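Local coordinates for 6-phospho-beta-glucosidase (PDB 1UP7), which hydrolyses cellobiose 6'-phosphate to glucose 6-phosphate and glucose, using NAD and a manganese ion as cofactors, at residues 71-81 against 132-141; 317-327 against 345-353. One frame throughout, in Å; residues are numbered along the deposited sequence.

Overall arrangement
Contact 1 is buried in the NAD-binding Rossmann domain, where 71-81 and 132-141 pair as neighbouring parallel strands and end at the cofactor. Contact 2 belongs to the C-terminal domain and is partly buried; it joins 317-327 and 345-353, the ends of the two outer strands of a three-stranded antiparallel sheet and the loops that follow them, and adjoins a second subunit. The centres of contacts 1 and 2 lie about 24 Å apart, their nearest atoms about 6 Å, and they share no secondary-structure element. Chemistry follows place: a regular backbone network flanked by apolar side chains and aromatic rings in contact 1, a mixture of loop backbone, amide and hydroxyl bonds in contact 2.

Contact 1: residues 71-81 against 132-141; sequences VVDAKYVIFQF and TSNATIVNFT. With NAD (nicotinamide-adenine-dinucleotide), chain I.
Strands 76-79 and 136-139 are neighbouring inner strands of the parallel Rossmann sheet, paired from Tyr76 with Thr136 to Phe79 with Asn139. Val77 is gripped by the two residues that flank its partner Ile137: its N bonds to Thr136 O (2.8 Å) and its O takes Val138 N. A bump fills a hollow where the Ile137 methyl, CG2 anti to the backbone N, sits 3.7 Å from the Phe79 ring centroid, almost exactly on the ring normal; Phe81 CE1 covers the opposite face toward the rim. At the ring's edge, in plane, Asn139 OD1, a buried oxygen without a hydrogen-bond partner, lies 3.3 Å from Phe79 CD2. Were Phe79 replaced by an alanine, a gap would probably open between the Ile137 methyl and the Phe81 ring, and that ring would be freer to turn. On the other side of the sheet Ile78 CG2 rests on a face of the Phe140 ring, and helix 296-308 packs over Tyr76, Ile78 and Phe140. Before the strands, Val71 O, inside a type I turn, accepts Ala74 N and Ser133 OG from opposite faces of its carbonyl plane. Beyond them Gln80 O lies 3.2 Å from NAD C5D, and Phe140 O 3.3 Å from NAD C1D. Here Thr141 OG1 lies over the centre of the Phe81 ring and donates to a lone pair of Phe81 O at 2.8 Å.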
loop_
_atom_site.group_PDB
_atom_site.type_symbol
_atom_site.label_atom_id
_atom_site.label_comp_id
_atom_site.label_asym_id
_atom_site.label_seq_id
_atom_site.Cartn_x
_atom_site.Cartn_y
_atom_site.Cartn_z
ATOM N N VAL A 71 5.615 37.451 12.061
ATOM C CA VAL A 71 6.171 36.147 11.723
ATOM C C VAL A 71 7.571 36.187 11.121
ATOM O O VAL A 71 8.254 35.159 11.087
ATOM C CB VAL A 71 5.230 35.376 10.783
ATOM C CG1 VAL A 71 3.860 35.218 11.417
ATOM C CG2 VAL A 71 5.157 36.058 9.383
ATOM N N VAL A 72 8.014 37.368 10.693
ATOM C CA VAL A 72 9.248 37.521 9.914
ATOM C C VAL A 72 10.482 36.878 10.565
ATOM O O VAL A 72 11.274 36.195 9.869
ATOM C CB VAL A 72 9.498 39.024 9.505
ATOM C CG1 VAL A 72 9.801 39.928 10.732
ATOM C CG2 VAL A 72 10.607 39.140 8.460
ATOM N N ASP A 73 10.663 37.082 11.870
ATOM C CA ASP A 73 11.822 36.495 12.556
ATOM C C ASP A 73 11.427 35.411 13.571
ATOM O O ASP A 73 12.182 35.111 14.509
ATOM C CB ASP A 73 12.648 37.578 13.250
ATOM C CG ASP A 73 13.320 38.516 12.265
ATOM O OD1 ASP A 73 13.908 38.016 11.259
ATOM O OD2 ASP A 73 13.296 39.767 12.418
ATOM N N ALA A 74 10.249 34.827 13.378
ATOM C CA ALA A 74 9.707 33.886 14.342
ATOM C C ALA A 74 10.208 32.470 14.078
ATOM O O ALA A 74 10.330 32.039 12.930
ATOM C CB ALA A 74 8.187 33.944 14.333
ATOM N N LYS A 75 10.544 31.767 15.144
ATOM C CA LYS A 75 10.860 30.350 15.064
ATOM C C LYS A 75 9.542 29.543 15.174
ATOM O O LYS A 75 9.392 28.519 14.510
ATOM C CB LYS A 75 11.864 29.981 16.169
ATOM C CG LYS A 75 12.297 28.529 16.127
ATOM C CD LYS A 75 13.757 28.332 16.471
ATOM C CE LYS A 75 14.200 26.882 16.158
ATOM N NZ LYS A 75 15.240 26.359 17.149
ATOM N N TYR A 76 8.595 30.026 15.987
ATOM C CA TYR A 76 7.261 29.395 16.093
ATOM C C TYR A 76 6.155 30.399 15.842
ATOM O O TYR A 76 6.217 31.550 16.300
ATOM C CB TYR A 76 7.024 28.667 17.446
ATOM C CG TYR A 76 8.102 27.678 17.733
ATOM C CD1 TYR A 76 8.042 26.380 17.209
ATOM C CD2 TYR A 76 9.237 28.061 18.458
ATOM C CE1 TYR A 76 9.090 25.467 17.430
ATOM C CE2 TYR A 76 10.287 27.162 18.686
ATOM C CZ TYR A 76 10.200 25.863 18.172
ATOM O OH TYR A 76 11.227 24.992 18.406
ATOM N N VAL A 77 5.146 29.961 15.108
ATOM C CA VAL A 77 3.948 30.770 14.888
ATOM C C VAL A 77 2.704 30.019 15.358
ATOM O O VAL A 77 2.410 28.905 14.884
ATOM C CB VAL A 77 3.836 31.251 13.395
ATOM C CG1 VAL A 77 2.591 32.094 13.157
ATOM C CG2 VAL A 77 5.099 32.070 13.000
ATOM N N ILE A 78 1.954 30.650 16.263
ATOM C CA ILE A 78 0.768 30.030 16.823
ATOM C C ILE A 78 -0.464 30.617 16.172
ATOM O O ILE A 78 -0.719 31.814 16.315
ATOM C CB ILE A 78 0.731 30.171 18.384
ATOM C CG1 ILE A 78 1.930 29.434 19.022
ATOM C CG2 ILE A 78 -0.635 29.673 18.956
ATOM C CD1 ILE A 78 2.188 29.799 20.464
ATOM N N PHE A 79 -1.226 29.768 15.457
ATOM C CA PHE A 79 -2.525 30.166 14.905
ATOM C C PHE A 79 -3.592 29.946 15.951
ATOM O O PHE A 79 -3.876 28.800 16.329
ATOM C CB PHE A 79 -2.905 29.330 13.672
ATOM C CG PHE A 79 -2.216 29.738 12.419
ATOM C CD1 PHE A 79 -1.225 30.740 12.426
ATOM C CD2 PHE A 79 -2.531 29.107 11.222
ATOM C CE1 PHE A 79 -0.566 31.099 11.253
ATOM C CE2 PHE A 79 -1.892 29.477 10.022
ATOM C CZ PHE A 79 -0.909 30.477 10.046
ATOM N N GLN A 80 -4.223 31.031 16.372
ATOM C CA GLN A 80 -5.191 30.985 17.459
ATOM C C GLN A 80 -6.299 32.031 17.202
ATOM O O GLN A 80 -6.974 32.519 18.109
ATOM C CB GLN A 80 -4.404 31.154 18.764
ATOM C CG GLN A 80 -4.880 32.166 19.677
ATOM C CD GLN A 80 -3.905 32.517 20.783
ATOM O OE1 GLN A 80 -3.111 31.700 21.209
ATOM N NE2 GLN A 80 -4.037 33.722 21.307
ATOM N N PHE A 81 -6.489 32.342 15.934
ATOM C CA PHE A 81 -7.529 33.274 15.473
ATOM C C PHE A 81 -8.802 32.550 15.032
ATOM O O PHE A 81 -8.768 31.408 14.617
ATOM C CB PHE A 81 -7.006 34.158 14.318
ATOM C CG PHE A 81 -6.475 33.384 13.153
ATOM C CD1 PHE A 81 -5.155 32.941 13.140
ATOM C CD2 PHE A 81 -7.305 33.081 12.063
ATOM C CE1 PHE A 81 -4.658 32.218 12.050
ATOM C CE2 PHE A 81 -6.821 32.352 10.977
ATOM C CZ PHE A 81 -5.496 31.908 10.979
ATOM N N THR A 132 9.103 33.862 4.294
ATOM C CA THR A 132 9.953 34.615 5.216
ATOM C C THR A 132 10.730 33.699 6.173
ATOM O O THR A 132 11.848 33.239 5.833
ATOM C CB THR A 132 9.147 35.699 5.992
ATOM O OG1 THR A 132 7.978 35.119 6.582
ATOM C CG2 THR A 132 8.559 36.742 5.032
ATOM N N SER A 133 10.152 33.412 7.335
ATOM C CA SER A 133 10.855 32.718 8.411
ATOM C C SER A 133 10.908 31.205 8.249
ATOM O O SER A 133 11.712 30.530 8.879
ATOM C CB SER A 133 10.177 33.029 9.749
ATOM O OG SER A 133 8.780 32.684 9.737
ATOM N N ASN A 134 10.009 30.656 7.447
ATOM C CA ASN A 134 9.825 29.212 7.451
ATOM C C ASN A 134 9.704 28.631 8.890
ATOM O O ASN A 134 10.318 27.618 9.226
ATOM C CB ASN A 134 10.956 28.534 6.655
ATOM C CG ASN A 134 10.418 27.568 5.635
ATOM O OD1 ASN A 134 10.300 26.364 5.917
ATOM N ND2 ASN A 134 10.012 28.090 4.456
ATOM N N ALA A 135 8.943 29.326 9.736
ATOM C CA ALA A 135 8.693 28.907 11.107
ATOM C C ALA A 135 7.846 27.640 11.144
ATOM O O ALA A 135 7.162 27.310 10.166
ATOM C CB ALA A 135 7.975 30.007 11.831
ATOM N N THR A 136 7.878 26.957 12.289
ATOM C CA THR A 136 6.915 25.918 12.585
ATOM C C THR A 136 5.631 26.595 12.986
ATOM O O THR A 136 5.613 27.433 13.883
ATOM C CB THR A 136 7.427 25.038 13.709
ATOM O OG1 THR A 136 8.505 24.256 13.197
ATOM C CG2 THR A 136 6.357 24.009 14.121
ATOM N N ILE A 137 4.543 26.222 12.335
ATOM C CA ILE A 137 3.244 26.733 12.744
ATOM C C ILE A 137 2.558 25.739 13.659
ATOM O O ILE A 137 2.443 24.576 13.310
ATOM C CB ILE A 137 2.348 27.076 11.533
ATOM C CG1 ILE A 137 2.999 28.140 10.657
ATOM C CG2 ILE A 137 0.973 27.584 12.016
ATOM C CD1 ILE A 137 2.530 28.123 9.184
ATOM N N VAL A 138 2.110 26.219 14.818
ATOM C CA VAL A 138 1.289 25.445 15.748
ATOM C C VAL A 138 -0.163 25.944 15.705
ATOM O O VAL A 138 -0.452 27.103 16.046
ATOM C CB VAL A 138 1.870 25.487 17.162
ATOM C CG1 VAL A 138 1.047 24.610 18.104
ATOM C CG2 VAL A 138 3.344 25.012 17.123
ATOM N N ASN A 139 -1.070 25.081 15.261
ATOM C CA ASN A 139 -2.431 25.509 14.972
ATOM C C ASN A 139 -3.488 25.103 15.982
ATOM O O ASN A 139 -3.659 23.906 16.255
ATOM C CB ASN A 139 -2.861 25.029 13.590
ATOM C CG ASN A 139 -4.207 25.589 13.188
ATOM O OD1 ASN A 139 -4.300 26.751 12.771
ATOM N ND2 ASN A 139 -5.269 24.789 13.336
ATOM N N PHE A 140 -4.188 26.105 16.527
ATOM C CA PHE A 140 -5.419 25.899 17.315
ATOM C C PHE A 140 -6.679 26.181 16.519
ATOM O O PHE A 140 -7.729 25.656 16.837
ATOM C CB PHE A 140 -5.514 26.848 18.507
ATOM C CG PHE A 140 -4.357 26.785 19.463
ATOM C CD1 PHE A 140 -3.401 25.787 19.391
ATOM C CD2 PHE A 140 -4.214 27.778 20.432
ATOM C CE1 PHE A 140 -2.333 25.747 20.276
ATOM C CE2 PHE A 140 -3.133 27.751 21.342
ATOM C CZ PHE A 140 -2.193 26.727 21.255
ATOM N N THR A 141 -6.604 27.063 15.533
ATOM C CA THR A 141 -7.769 27.508 14.776
ATOM C C THR A 141 -8.599 26.340 14.281
ATOM O O THR A 141 -8.083 25.435 13.624
ATOM C CB THR A 141 -7.312 28.343 13.579
ATOM O OG1 THR A 141 -6.745 29.558 14.072
ATOM C CG2 THR A 141 -8.534 28.789 12.687
HETATM P PA NAD I . -11.870 34.409 19.407
HETATM O O1A NAD I . -13.157 34.797 18.797
HETATM O O2A NAD I . -11.522 35.116 20.735
HETATM O O5B NAD I . -10.766 34.754 18.272
HETATM C C5B NAD I . -9.426 34.953 18.641
HETATM C C4B NAD I . -8.893 36.236 18.016
HETATM O O4B NAD I . -8.704 36.068 16.613
HETATM C C3B NAD I . -9.786 37.459 18.184
HETATM O O3B NAD I . -9.074 38.417 18.952
HETATM C C2B NAD I . -10.031 37.961 16.759
HETATM O O2B NAD I . -10.002 39.371 16.674
HETATM C C1B NAD I . -8.830 37.373 16.041
HETATM N N9A NAD I . -8.973 37.235 14.594
HETATM C C8A NAD I . -10.091 36.944 13.836
HETATM N N7A NAD I . -9.681 36.889 12.550
HETATM C C5A NAD I . -8.351 37.078 12.473
HETATM C C6A NAD I . -7.443 37.135 11.424
HETATM N N6A NAD I . -7.822 36.963 10.162
HETATM N N1A NAD I . -6.104 37.385 11.700
HETATM C C2A NAD I . -5.682 37.594 13.002
HETATM N N3A NAD I . -6.596 37.565 14.028
HETATM C C4A NAD I . -7.898 37.314 13.761
HETATM O O3 NAD I . -11.947 32.815 19.610
HETATM P PN NAD I . -11.097 31.886 20.600
HETATM O O1N NAD I . -12.133 31.257 21.456
HETATM O O2N NAD I . -9.963 32.554 21.202
HETATM O O5D NAD I . -10.439 30.793 19.636
HETATM C C5D NAD I . -9.764 31.087 18.426
HETATM C C4D NAD I . -9.691 29.795 17.598
HETATM O O4D NAD I . -8.970 28.754 18.257
HETATM C C3D NAD I . -11.070 29.217 17.315
HETATM O O3D NAD I . -11.026 28.773 15.993
HETATM C C2D NAD I . -11.207 28.043 18.281
HETATM O O2D NAD I . -12.047 26.992 17.835
HETATM C C1D NAD I . -9.781 27.607 18.531
HETATM N N1N NAD I . -9.568 27.369 19.961
HETATM C C2N NAD I . -8.499 28.041 20.510
HETATM C C3N NAD I . -8.178 27.913 21.839
HETATM C C7N NAD I . -7.004 28.696 22.378
HETATM O O7N NAD I . -6.037 28.127 23.241
HETATM N N7N NAD I . -6.880 29.979 22.003
HETATM C C4N NAD I . -8.979 27.072 22.617
HETATM C C5N NAD I . -10.072 26.369 22.073
HETATM C C6N NAD I . -10.360 26.531 20.717
#

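Contact 2: residues 317-327 against 345-353; sequences VNTRNNGSIEN and VHTLSQGKG
Ser324 and Gln350 meet through both backbone and side chain, at the middle of a contact between two loops that extend the outer strands of the C-terminal domain's three-stranded antiparallel sheet. Among the backbone bonds, Gln350 N gives to a lone pair of Ser324 O at 2.8 Å, and Glu326 N reaches Gly351 O at 3.0 Å from above the carbonyl plane, nearly straight.

Side-chain polar groups add to these. Ser324 OG, held anti to its own N (chi1 169°), receives Gln350 NE2 at 3.1 Å and makes a weak bond to Leu348 O; the same amide nitrogen also bonds to Tyr189 O. Asn327 clasps Gly353 with both ends of its amide: OD1 takes Gly353 N at 2.8 Å, and ND2 gives to a lone pair of Gly353 O at 3.0 Å. Within its own loop Asn321 does likewise with Ile325 across the type I' turn from Asn321 to Ser324, OD1 accepting Ile325 N and ND2 donating to Ile325 O and also to Pro329 O. Across the subunit boundary, His346 ND1 bonds to Ser349 O of the second subunit.

Apolar contact is sparser. Val317 CG1 and Val345 CG1 meet tip to tip at 4.1 Å, next to Ile161, while the Thr347 methyl tucks into the turn, against the carbonyls of Asn321 and Asn322 and the CB of Ser324.

Charge plays a looser part: Glu326 OE2 lies 4.3 Å from Lys352 NZ, beyond a salt bridge, as Lys352 CG and CE pass across the carboxylate. With glycine carbonyls and paired amide bonds doing much of the joining, and backbone angles at Gly323 and Gly351 that call for glycine, the contact probably depends more on loop conformation than on side-chain bulk.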
loop_
_atom_site.group_PDB
_atom_site.type_symbol
_atom_site.label_atom_id
_atom_site.label_comp_id
_atom_site.label_asym_id
_atom_site.label_seq_id
_atom_site.Cartn_x
_atom_site.Cartn_y
_atom_site.Cartn_z
ATOM N N VAL A 317 -0.712 14.761 18.350
ATOM C CA VAL A 317 -0.612 15.906 17.475
ATOM C C VAL A 317 -1.290 15.538 16.143
ATOM O O VAL A 317 -1.449 14.363 15.849
ATOM C CB VAL A 317 0.918 16.205 17.396
ATOM C CG1 VAL A 317 1.536 16.149 15.982
ATOM C CG2 VAL A 317 1.297 17.421 18.248
ATOM N N ASN A 318 -1.755 16.525 15.376
ATOM C CA ASN A 318 -2.300 16.257 14.030
ATOM C C ASN A 318 -1.223 16.330 12.980
ATOM O O ASN A 318 -0.568 17.364 12.819
ATOM C CB ASN A 318 -3.430 17.208 13.630
ATOM C CG ASN A 318 -4.644 17.026 14.470
ATOM O OD1 ASN A 318 -5.627 16.390 14.071
ATOM N ND2 ASN A 318 -4.583 17.556 15.671
ATOM N N THR A 319 -1.061 15.232 12.249
ATOM C CA THR A 319 0.039 15.066 11.326
ATOM C C THR A 319 -0.259 13.871 10.414
ATOM O O THR A 319 -1.227 13.130 10.671
ATOM C CB THR A 319 1.326 14.872 12.137
ATOM O OG1 THR A 319 2.448 14.977 11.262
ATOM C CG2 THR A 319 1.422 13.454 12.701
ATOM N N ARG A 320 0.546 13.692 9.358
ATOM C CA ARG A 320 0.370 12.544 8.459
ATOM C C ARG A 320 0.576 11.231 9.172
ATOM O O ARG A 320 1.522 11.083 9.914
ATOM C CB ARG A 320 1.327 12.591 7.284
ATOM C CG ARG A 320 1.025 13.625 6.225
ATOM C CD ARG A 320 1.967 13.500 5.025
ATOM N NE ARG A 320 1.666 14.464 3.984
ATOM C CZ ARG A 320 2.586 14.979 3.164
ATOM N NH1 ARG A 320 3.849 14.622 3.266
ATOM N NH2 ARG A 320 2.243 15.837 2.215
ATOM N N ASN A 321 -0.317 10.282 8.922
ATOM C CA ASN A 321 -0.283 8.942 9.482
ATOM C C ASN A 321 1.122 8.343 9.426
ATOM O O ASN A 321 1.672 7.950 10.467
ATOM C CB ASN A 321 -1.303 8.098 8.710
ATOM C CG ASN A 321 -1.398 6.639 9.177
ATOM O OD1 ASN A 321 -1.030 6.282 10.313
ATOM N ND2 ASN A 321 -1.933 5.787 8.288
ATOM N N ASN A 322 1.699 8.302 8.218
ATOM C CA ASN A 322 2.983 7.647 7.966
ATOM C C ASN A 322 3.197 6.329 8.722
ATOM O O ASN A 322 4.233 6.151 9.384
ATOM C CB ASN A 322 4.139 8.607 8.302
ATOM C CG ASN A 322 4.245 9.804 7.337
ATOM O OD1 ASN A 322 4.905 10.766 7.648
ATOM N ND2 ASN A 322 3.632 9.722 6.174
ATOM N N GLY A 323 2.241 5.407 8.665
ATOM C CA GLY A 323 2.466 4.098 9.275
ATOM C C GLY A 323 2.151 3.966 10.762
ATOM O O GLY A 323 2.321 2.906 11.350
ATOM N N SER A 324 1.645 5.039 11.366
ATOM C CA SER A 324 1.202 4.983 12.758
ATOM C C SER A 324 0.084 3.960 12.902
ATOM O O SER A 324 0.086 3.143 13.822
ATOM C CB SER A 324 0.714 6.357 13.195
ATOM O OG SER A 324 0.053 6.298 14.439
ATOM N N ILE A 325 -0.876 4.055 11.993
ATOM C CA ILE A 325 -1.959 3.101 11.893
ATOM C C ILE A 325 -1.806 2.405 10.567
ATOM O O ILE A 325 -1.957 3.033 9.495
ATOM C CB ILE A 325 -3.358 3.811 12.012
ATOM C CG1 ILE A 325 -3.517 4.434 13.409
ATOM C CG2 ILE A 325 -4.506 2.816 11.678
ATOM C CD1 ILE A 325 -3.849 3.385 14.519
ATOM N N GLU A 326 -1.486 1.117 10.631
ATOM C CA GLU A 326 -1.056 0.419 9.434
ATOM C C GLU A 326 -2.186 0.184 8.422
ATOM O O GLU A 326 -1.912 0.061 7.241
ATOM C CB GLU A 326 -0.313 -0.875 9.774
ATOM C CG GLU A 326 -1.182 -2.007 10.256
ATOM C CD GLU A 326 -0.373 -3.234 10.679
ATOM O OE1 GLU A 326 0.551 -3.116 11.534
ATOM O OE2 GLU A 326 -0.677 -4.335 10.156
ATOM N N ASN A 327 -3.438 0.129 8.881
ATOM C CA ASN A 327 -4.548 -0.122 7.969
ATOM C C ASN A 327 -5.283 1.165 7.586
ATOM O O ASN A 327 -6.464 1.160 7.301
ATOM C CB ASN A 327 -5.499 -1.199 8.503
ATOM C CG ASN A 327 -6.109 -0.844 9.857
ATOM O OD1 ASN A 327 -5.579 -0.015 10.599
ATOM N ND2 ASN A 327 -7.236 -1.472 10.173
ATOM N N VAL A 345 8.939 15.851 14.125
ATOM C CA VAL A 345 7.803 15.143 14.654
ATOM C C VAL A 345 7.902 13.783 13.994
ATOM O O VAL A 345 7.848 13.699 12.786
ATOM C CB VAL A 345 6.476 15.890 14.267
ATOM C CG1 VAL A 345 5.232 15.037 14.490
ATOM C CG2 VAL A 345 6.339 17.146 15.083
ATOM N N HIS A 346 8.096 12.722 14.766
ATOM C CA HIS A 346 8.118 11.403 14.168
ATOM C C HIS A 346 6.940 10.599 14.672
ATOM O O HIS A 346 6.678 10.476 15.856
ATOM C CB HIS A 346 9.424 10.680 14.438
ATOM C CG HIS A 346 10.629 11.438 13.987
ATOM N ND1 HIS A 346 11.120 11.360 12.698
ATOM C CD2 HIS A 346 11.449 12.286 14.652
ATOM C CE1 HIS A 346 12.175 12.146 12.587
ATOM N NE2 HIS A 346 12.400 12.712 13.760
ATOM N N THR A 347 6.242 10.059 13.733
ATOM C CA THR A 347 5.172 9.138 13.957
ATOM C C THR A 347 5.661 7.776 14.519
ATOM O O THR A 347 6.721 7.275 14.138
ATOM C CB THR A 347 4.475 9.081 12.586
ATOM O OG1 THR A 347 3.324 9.953 12.623
ATOM C CG2 THR A 347 3.968 7.774 12.279
ATOM N N LEU A 348 4.896 7.224 15.453
ATOM C CA LEU A 348 5.190 5.951 16.130
ATOM C C LEU A 348 4.248 4.860 15.663
ATOM O O LEU A 348 3.050 5.055 15.607
ATOM C CB LEU A 348 4.976 6.100 17.639
ATOM C CG LEU A 348 6.172 6.187 18.589
ATOM C CD1 LEU A 348 7.313 6.895 17.933
ATOM C CD2 LEU A 348 5.794 6.920 19.853
ATOM N N SER A 349 4.791 3.701 15.349
ATOM C CA SER A 349 3.982 2.515 15.108
ATOM C C SER A 349 2.944 2.225 16.225
ATOM O O SER A 349 3.290 2.200 17.411
ATOM C CB SER A 349 4.904 1.314 14.973
ATOM O OG SER A 349 4.189 0.336 14.252
ATOM N N GLN A 350 1.691 2.000 15.841
ATOM C CA GLN A 350 0.655 1.610 16.798
ATOM C C GLN A 350 -0.113 0.330 16.427
ATOM O O GLN A 350 -0.964 -0.125 17.213
ATOM C CB GLN A 350 -0.380 2.734 17.024
ATOM C CG GLN A 350 0.174 4.110 17.315
ATOM C CD GLN A 350 -0.890 5.022 17.900
ATOM O OE1 GLN A 350 -1.076 5.048 19.113
ATOM N NE2 GLN A 350 -1.601 5.768 17.038
ATOM N N GLY A 351 0.161 -0.235 15.255
ATOM C CA GLY A 351 -0.534 -1.434 14.816
ATOM C C GLY A 351 -1.801 -1.060 14.068
ATOM O O GLY A 351 -1.842 -0.022 13.436
ATOM N N LYS A 352 -2.838 -1.883 14.173
ATOM C CA LYS A 352 -4.034 -1.745 13.364
ATOM C C LYS A 352 -5.086 -0.928 14.101
ATOM O O LYS A 352 -5.201 -1.026 15.329
ATOM C CB LYS A 352 -4.638 -3.128 13.057
ATOM C CG LYS A 352 -3.799 -4.029 12.119
ATOM C CD LYS A 352 -4.301 -5.500 12.165
ATOM C CE LYS A 352 -3.747 -6.307 10.963
ATOM N NZ LYS A 352 -3.115 -7.624 11.333
ATOM N N GLY A 353 -5.851 -0.143 13.347
ATOM C CA GLY A 353 -7.009 0.542 13.875
ATOM C C GLY A 353 -8.260 -0.340 13.812
ATOM O O GLY A 353 -8.423 -1.166 12.900
#